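PDB 6W5G: BAT-2 beta-lactamase from Bacillus atrophaeus, which hydrolyses the beta-lactam ring of antibiotics as a class D serine beta-lactamase, and so is expected to confer resistance. Local coordinates for residues 148-153 with 173-178; 47-52 with 65-70. All blocks are in the same frame, centred on the assembly; numbering follows the deposited sequence.

Helix 172-184 joins the two contacts, whose centres are about 14 Å apart. One side of it meets the loop 148-153 in contact 1; near its start, Leu173 N is 3.0 Å from Ala68 O of contact 2, a probable hydrogen bond, and Lys176 CG packs on Ile51 CG2 at 3.8 Å. The chain makes a second tie: segment 65-70 runs directly into Arg71, which forms a salt bridge with Glu174 of contact 1. Contact 1 is probably the nearer to the active site: Glu175 hydrogen-bonds to Thr77, and Tyr150 packs edge-to-face with Phe78, close along the chain to Lys79, which is carboxylated in this crystal. Contact 2 sits farther out, where helix 65-68 packs on strand 48-54 of the six-stranded sheet.

Contact 1. Residues 148-153 with 173-178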
loop_
_atom_site.group_PDB
_atom_site.type_symbol
_atom_site.label_atom_id
_atom_site.label_comp_id
_atom_site.label_asym_id
_atom_site.label_seq_id
_atom_site.Cartn_x
_atom_site.Cartn_y
_atom_site.Cartn_z
ATOM N N ILE A 148 -15.934 -2.142 1.565
ATOM C CA ILE A 148 -14.927 -2.252 0.516
ATOM C C ILE A 148 -14.379 -3.664 0.365
ATOM O O ILE A 148 -13.484 -3.880 -0.458
ATOM C CB ILE A 148 -13.796 -1.213 0.669
ATOM C CG1 ILE A 148 -12.945 -1.505 1.911
ATOM C CG2 ILE A 148 -14.379 0.200 0.727
ATOM C CD1 ILE A 148 -11.610 -0.737 1.931
ATOM N N SER A 149 -14.899 -4.629 1.120
ATOM C CA SER A 149 -14.502 -6.036 1.021
ATOM C C SER A 149 -12.981 -6.203 1.091
ATOM O O SER A 149 -12.345 -6.738 0.181
ATOM C CB SER A 149 -15.072 -6.686 -0.248
ATOM O OG SER A 149 -16.485 -6.597 -0.285
ATOM N N TYR A 150 -12.403 -5.741 2.198
ATOM C CA TYR A 150 -10.946 -5.724 2.357
ATOM C C TYR A 150 -10.486 -7.004 3.050
ATOM O O TYR A 150 -10.515 -7.110 4.279
ATOM C CB TYR A 150 -10.507 -4.486 3.128
ATOM C CG TYR A 150 -9.013 -4.223 3.084
ATOM C CD1 TYR A 150 -8.159 -4.771 4.044
ATOM C CD2 TYR A 150 -8.453 -3.425 2.086
ATOM C CE1 TYR A 150 -6.789 -4.530 4.010
ATOM C CE2 TYR A 150 -7.086 -3.176 2.047
ATOM C CZ TYR A 150 -6.259 -3.733 3.009
ATOM O OH TYR A 150 -4.897 -3.493 2.987
ATOM N N GLY A 151 -10.038 -7.972 2.259
ATOM C CA GLY A 151 -9.488 -9.191 2.821
ATOM C C GLY A 151 -10.497 -9.928 3.678
ATOM O O GLY A 151 -11.698 -9.985 3.371
ATOM N N ASN A 152 -10.015 -10.498 4.779
ATOM C CA ASN A 152 -10.900 -11.217 5.691
ATOM C C ASN A 152 -11.699 -10.293 6.604
ATOM O O ASN A 152 -12.513 -10.782 7.391
ATOM C CB ASN A 152 -10.140 -12.287 6.487
ATOM C CG ASN A 152 -9.152 -11.703 7.484
ATOM O OD1 ASN A 152 -9.035 -10.491 7.624
ATOM N ND2 ASN A 152 -8.442 -12.576 8.191
ATOM N N GLU A 153 -11.490 -8.977 6.506
ATOM C CA GLU A 153 -12.262 -7.977 7.240
ATOM C C GLU A 153 -12.150 -8.127 8.754
ATOM O O GLU A 153 -12.978 -7.590 9.490
ATOM C CB GLU A 153 -13.732 -7.947 6.796
ATOM C CG GLU A 153 -13.915 -7.764 5.299
ATOM C CD GLU A 153 -15.360 -7.907 4.847
ATOM O OE1 GLU A 153 -16.267 -7.847 5.704
ATOM O OE2 GLU A 153 -15.587 -8.088 3.630
ATOM N N LEU A 173 -3.231 -10.600 -4.546
ATOM C CA LEU A 173 -4.194 -10.316 -5.608
ATOM C C LEU A 173 -5.318 -9.415 -5.113
ATOM O O LEU A 173 -5.764 -8.517 -5.840
ATOM C CB LEU A 173 -4.753 -11.614 -6.193
ATOM C CG LEU A 173 -3.810 -12.335 -7.161
ATOM C CD1 LEU A 173 -4.230 -13.782 -7.364
ATOM C CD2 LEU A 173 -3.755 -11.605 -8.506
ATOM N N GLU A 174 -5.784 -9.632 -3.880
ATOM C CA GLU A 174 -6.800 -8.757 -3.306
ATOM C C GLU A 174 -6.269 -7.338 -3.101
ATOM O O GLU A 174 -7.012 -6.363 -3.284
ATOM C CB GLU A 174 -7.315 -9.347 -1.993
ATOM C CG GLU A 174 -8.183 -10.576 -2.188
ATOM C CD GLU A 174 -8.535 -11.298 -0.891
ATOM O OE1 GLU A 174 -7.735 -11.305 0.067
ATOM O OE2 GLU A 174 -9.631 -11.890 -0.837
ATOM N N GLU A 175 -4.993 -7.197 -2.712
ATOM C CA GLU A 175 -4.389 -5.867 -2.641
ATOM C C GLU A 175 -4.352 -5.211 -4.017
ATOM O O GLU A 175 -4.641 -4.014 -4.150
ATOM C CB GLU A 175 -2.979 -5.943 -2.042
ATOM C CG GLU A 175 -2.960 -6.225 -0.534
ATOM C CD GLU A 175 -2.420 -5.070 0.305
ATOM O OE1 GLU A 175 -2.429 -3.905 -0.170
ATOM O OE2 GLU A 175 -2.014 -5.340 1.468
ATOM N N LYS A 176 -4.026 -5.987 -5.058
ATOM C CA LYS A 176 -4.025 -5.435 -6.409
ATOM C C LYS A 176 -5.410 -4.937 -6.783
ATOM O O LYS A 176 -5.554 -3.847 -7.349
ATOM C CB LYS A 176 -3.542 -6.488 -7.411
ATOM C CG LYS A 176 -3.531 -6.025 -8.869
ATOM C CD LYS A 176 -4.827 -6.384 -9.600
ATOM C CE LYS A 176 -5.022 -7.875 -9.711
ATOM N NZ LYS A 176 -6.291 -8.207 -10.440
ATOM N N ASP A 177 -6.446 -5.728 -6.473
ATOM C CA ASP A 177 -7.810 -5.311 -6.778
ATOM C C ASP A 177 -8.176 -4.041 -6.028
ATOM O O ASP A 177 -8.800 -3.137 -6.595
ATOM C CB ASP A 177 -8.803 -6.422 -6.431
ATOM C CG ASP A 177 -8.717 -7.599 -7.379
ATOM O OD1 ASP A 177 -8.221 -7.431 -8.516
ATOM O OD2 ASP A 177 -9.162 -8.693 -6.986
ATOM N N PHE A 178 -7.799 -3.951 -4.747
ATOM C CA PHE A 178 -8.098 -2.744 -3.985
ATOM C C PHE A 178 -7.400 -1.525 -4.586
ATOM O O PHE A 178 -8.021 -0.471 -4.774
ATOM C CB PHE A 178 -7.709 -2.925 -2.518
ATOM C CG PHE A 178 -7.682 -1.638 -1.757
ATOM C CD1 PHE A 178 -8.868 -0.998 -1.401
ATOM C CD2 PHE A 178 -6.475 -1.034 -1.447
ATOM C CE1 PHE A 178 -8.838 0.221 -0.734
ATOM C CE2 PHE A 178 -6.436 0.174 -0.781
ATOM C CZ PHE A 178 -7.615 0.802 -0.420
HETATM O O HOH W 1 -3.846 -1.741 1.198
#
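Tyr150 and Phe178 meet because each ring swings anti to its own backbone N (chi1 -167° and 166°), the tyrosine ring reaching across from the loop and Phe178 coming from the helix to meet it. The result is a T-shaped pair: the tyrosine presents an edge, with CE2 4.1 Å from Phe178 CD2, and stands over the outer part of the phenylalanine face, the two planes 83° apart. Ile148 adds its terminal methyl, CD1 lying 4.0 Å from Phe178 CE1 and approaching that ring obliquely.

Farther out on the tyrosine, polar groups take over. Tyr150 OH does not bond directly to Glu175, whose OE2 is 3.7 Å from it; instead the hydroxyl donates to a water 2.7 Å away, in the plane of the ring, and that water donates to Glu175 OE1 at 2.9 Å. Glu175 OE2 is engaged by Thr77 OG1, so this buried carboxylate has a partner on each oxygen, which probably restrains its rotation.

One helical residue earlier, Glu174, extended beyond CG, reaches the turn and brings OE1 to 3.9 Å from Gly151 CA. Its polar end is held elsewhere, OE2 by a salt bridge to Arg71 and OE1 by the backbone N of Ser171. The loop leaves helix 138-147 through a Schellman motif at Ser149, then folds as a type II' turn from Tyr150 to Glu153, closed by Glu153 N to Tyr150 O at 3.1 Å, with Gly151 supplying the positive phi. Tyr150-Gly151-Asn152 is the YGN motif of class D beta-lactamases, here set against helix 172-184 and packed, through the other ring contact of Tyr150, on Phe78 next to the carboxylated Lys79.

Contact 2. Residues 47-52 with 65-70; sequences DGTFIL and ESRAKE
Arg67 has the most surface buried here, and it lies stretched along the start of strand 48-54. Its CB rests 4.0 Å from Thr49 CB, its CD is 3.7 Å from Gly48 CA, and its guanidinium ends beside Asp47. There Arg67 NH2 donates to Asp47 OD1 at 3.0 Å, a salt bridge with a single hydrogen bond: the nitrogen comes from above the carboxylate plane, and the two flat groups are turned 63° apart. Asp47 O sits over the rim of one guanidinium face, 3.2 Å from Arg67 NH2, but the angle is too poor for a bond. NE is held by Asn243 OD1 on the neighbouring strand 236-244.

Thr49 points toward the short helix 65-68. With OG1 anti to the backbone N (chi1 -180°), the hydroxyl lies alongside Ala68, 3.4 Å from its CB, while its one proton is shared between the carbonyl oxygens of Tyr63, the stronger partner, and Asn64. Ala68, small enough to let helix and strand come close, also receives Ile51 CD1 on its CB at 4.1 Å.

The chemistry thus changes along the strand, from methyl packing at Ile51, through a satisfied buried hydroxyl, to charge at the exposed Asp47. With one tilted hydrogen bond at an exposed position, the salt bridge probably holds the guanidinium only loosely, and Asn243 helps to set its position.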
loop_
_atom_site.group_PDB
_atom_site.type_symbol
_atom_site.label_atom_id
_atom_site.label_comp_id
_atom_site.label_asym_id
_atom_site.label_seq_id
_atom_site.Cartn_x
_atom_site.Cartn_y
_atom_site.Cartn_z
ATOM N N ASP A 47 11.362 -15.855 -1.767
ATOM C CA ASP A 47 10.018 -16.420 -1.854
ATOM C C ASP A 47 9.087 -15.219 -1.983
ATOM O O ASP A 47 8.803 -14.539 -0.993
ATOM C CB ASP A 47 9.725 -17.219 -0.586
ATOM C CG ASP A 47 8.480 -18.085 -0.694
ATOM O OD1 ASP A 47 7.464 -17.629 -1.249
ATOM O OD2 ASP A 47 8.514 -19.234 -0.203
ATOM N N GLY A 48 8.642 -14.925 -3.207
ATOM C CA GLY A 48 7.820 -13.749 -3.411
ATOM C C GLY A 48 6.895 -13.883 -4.599
ATOM O O GLY A 48 6.958 -14.843 -5.373
ATOM N N THR A 49 6.023 -12.888 -4.729
ATOM C CA THR A 49 5.097 -12.787 -5.841
ATOM C C THR A 49 5.125 -11.365 -6.394
ATOM O O THR A 49 5.403 -10.401 -5.669
ATOM C CB THR A 49 3.672 -13.212 -5.420
ATOM O OG1 THR A 49 2.781 -13.106 -6.536
ATOM C CG2 THR A 49 3.157 -12.357 -4.272
ATOM N N PHE A 50 4.859 -11.249 -7.693
ATOM C CA PHE A 50 4.759 -9.965 -8.372
ATOM C C PHE A 50 3.535 -9.982 -9.275
ATOM O O PHE A 50 3.329 -10.937 -10.033
ATOM C CB PHE A 50 6.009 -9.665 -9.212
ATOM C CG PHE A 50 5.952 -8.338 -9.914
ATOM C CD1 PHE A 50 6.005 -7.160 -9.188
ATOM C CD2 PHE A 50 5.820 -8.263 -11.297
ATOM C CE1 PHE A 50 5.939 -5.925 -9.819
ATOM C CE2 PHE A 50 5.762 -7.028 -11.941
ATOM C CZ PHE A 50 5.823 -5.857 -11.198
ATOM N N ILE A 51 2.727 -8.930 -9.187
ATOM C CA ILE A 51 1.535 -8.769 -10.011
ATOM C C ILE A 51 1.638 -7.424 -10.710
ATOM O O ILE A 51 1.897 -6.408 -10.056
ATOM C CB ILE A 51 0.261 -8.813 -9.148
ATOM C CG1 ILE A 51 0.185 -10.123 -8.363
ATOM C CG2 ILE A 51 -0.977 -8.628 -10.016
ATOM C CD1 ILE A 51 -0.481 -9.963 -7.011
ATOM N N LEU A 52 1.437 -7.411 -12.029
ATOM C CA LEU A 52 1.434 -6.170 -12.800
ATOM C C LEU A 52 0.208 -6.147 -13.700
ATOM O O LEU A 52 0.032 -7.041 -14.532
ATOM C CB LEU A 52 2.706 -6.031 -13.644
ATOM C CG LEU A 52 2.893 -4.682 -14.355
ATOM C CD1 LEU A 52 3.096 -3.544 -13.354
ATOM C CD2 LEU A 52 4.056 -4.762 -15.325
ATOM N N GLU A 65 1.814 -17.523 -8.684
ATOM C CA GLU A 65 0.384 -17.373 -8.441
ATOM C C GLU A 65 -0.036 -17.969 -7.101
ATOM O O GLU A 65 -0.988 -17.477 -6.481
ATOM C CB GLU A 65 -0.428 -17.972 -9.584
ATOM C CG GLU A 65 -1.893 -17.597 -9.476
ATOM C CD GLU A 65 -2.711 -17.985 -10.685
ATOM O OE1 GLU A 65 -2.184 -18.643 -11.605
ATOM O OE2 GLU A 65 -3.902 -17.633 -10.708
ATOM N N SER A 66 0.648 -19.018 -6.638
ATOM C CA SER A 66 0.293 -19.620 -5.357
ATOM C C SER A 66 0.440 -18.617 -4.221
ATOM O O SER A 66 -0.448 -18.487 -3.370
ATOM C CB SER A 66 1.156 -20.852 -5.101
ATOM O OG SER A 66 0.877 -21.865 -6.050
ATOM N N ARG A 67 1.562 -17.896 -4.189
ATOM C CA ARG A 67 1.728 -16.882 -3.156
ATOM C C ARG A 67 0.811 -15.688 -3.392
ATOM O O ARG A 67 0.352 -15.057 -2.429
ATOM C CB ARG A 67 3.192 -16.443 -3.080
ATOM C CG ARG A 67 3.503 -15.627 -1.843
ATOM C CD ARG A 67 4.976 -15.277 -1.701
ATOM N NE ARG A 67 5.106 -14.322 -0.608
ATOM C CZ ARG A 67 5.720 -14.544 0.550
ATOM N NH1 ARG A 67 5.703 -13.599 1.474
ATOM N NH2 ARG A 67 6.356 -15.688 0.792
ATOM N N ALA A 68 0.516 -15.374 -4.660
ATOM C CA ALA A 68 -0.354 -14.240 -4.955
ATOM C C ALA A 68 -1.743 -14.433 -4.359
ATOM O O ALA A 68 -2.433 -13.450 -4.062
ATOM C CB ALA A 68 -0.456 -14.034 -6.467
ATOM N N LYS A 69 -2.169 -15.689 -4.186
ATOM C CA LYS A 69 -3.483 -16.014 -3.641
ATOM C C LYS A 69 -3.498 -16.159 -2.123
ATOM O O LYS A 69 -4.581 -16.306 -1.545
ATOM C CB LYS A 69 -4.012 -17.311 -4.275
ATOM C CG LYS A 69 -4.353 -17.183 -5.751
ATOM C CD LYS A 69 -4.675 -18.538 -6.360
ATOM C CE LYS A 69 -5.175 -18.401 -7.793
ATOM N NZ LYS A 69 -5.632 -19.712 -8.347
ATOM N N GLU A 70 -2.341 -16.121 -1.467
ATOM C CA GLU A 70 -2.230 -16.402 -0.039
ATOM C C GLU A 70 -2.529 -15.141 0.766
ATOM O O GLU A 70 -1.815 -14.138 0.650
ATOM C CB GLU A 70 -0.808 -16.863 0.259
ATOM C CG GLU A 70 -0.559 -17.397 1.644
ATOM C CD GLU A 70 0.793 -18.098 1.730
ATOM O OE1 GLU A 70 1.502 -18.140 0.695
ATOM O OE2 GLU A 70 1.144 -18.600 2.821
#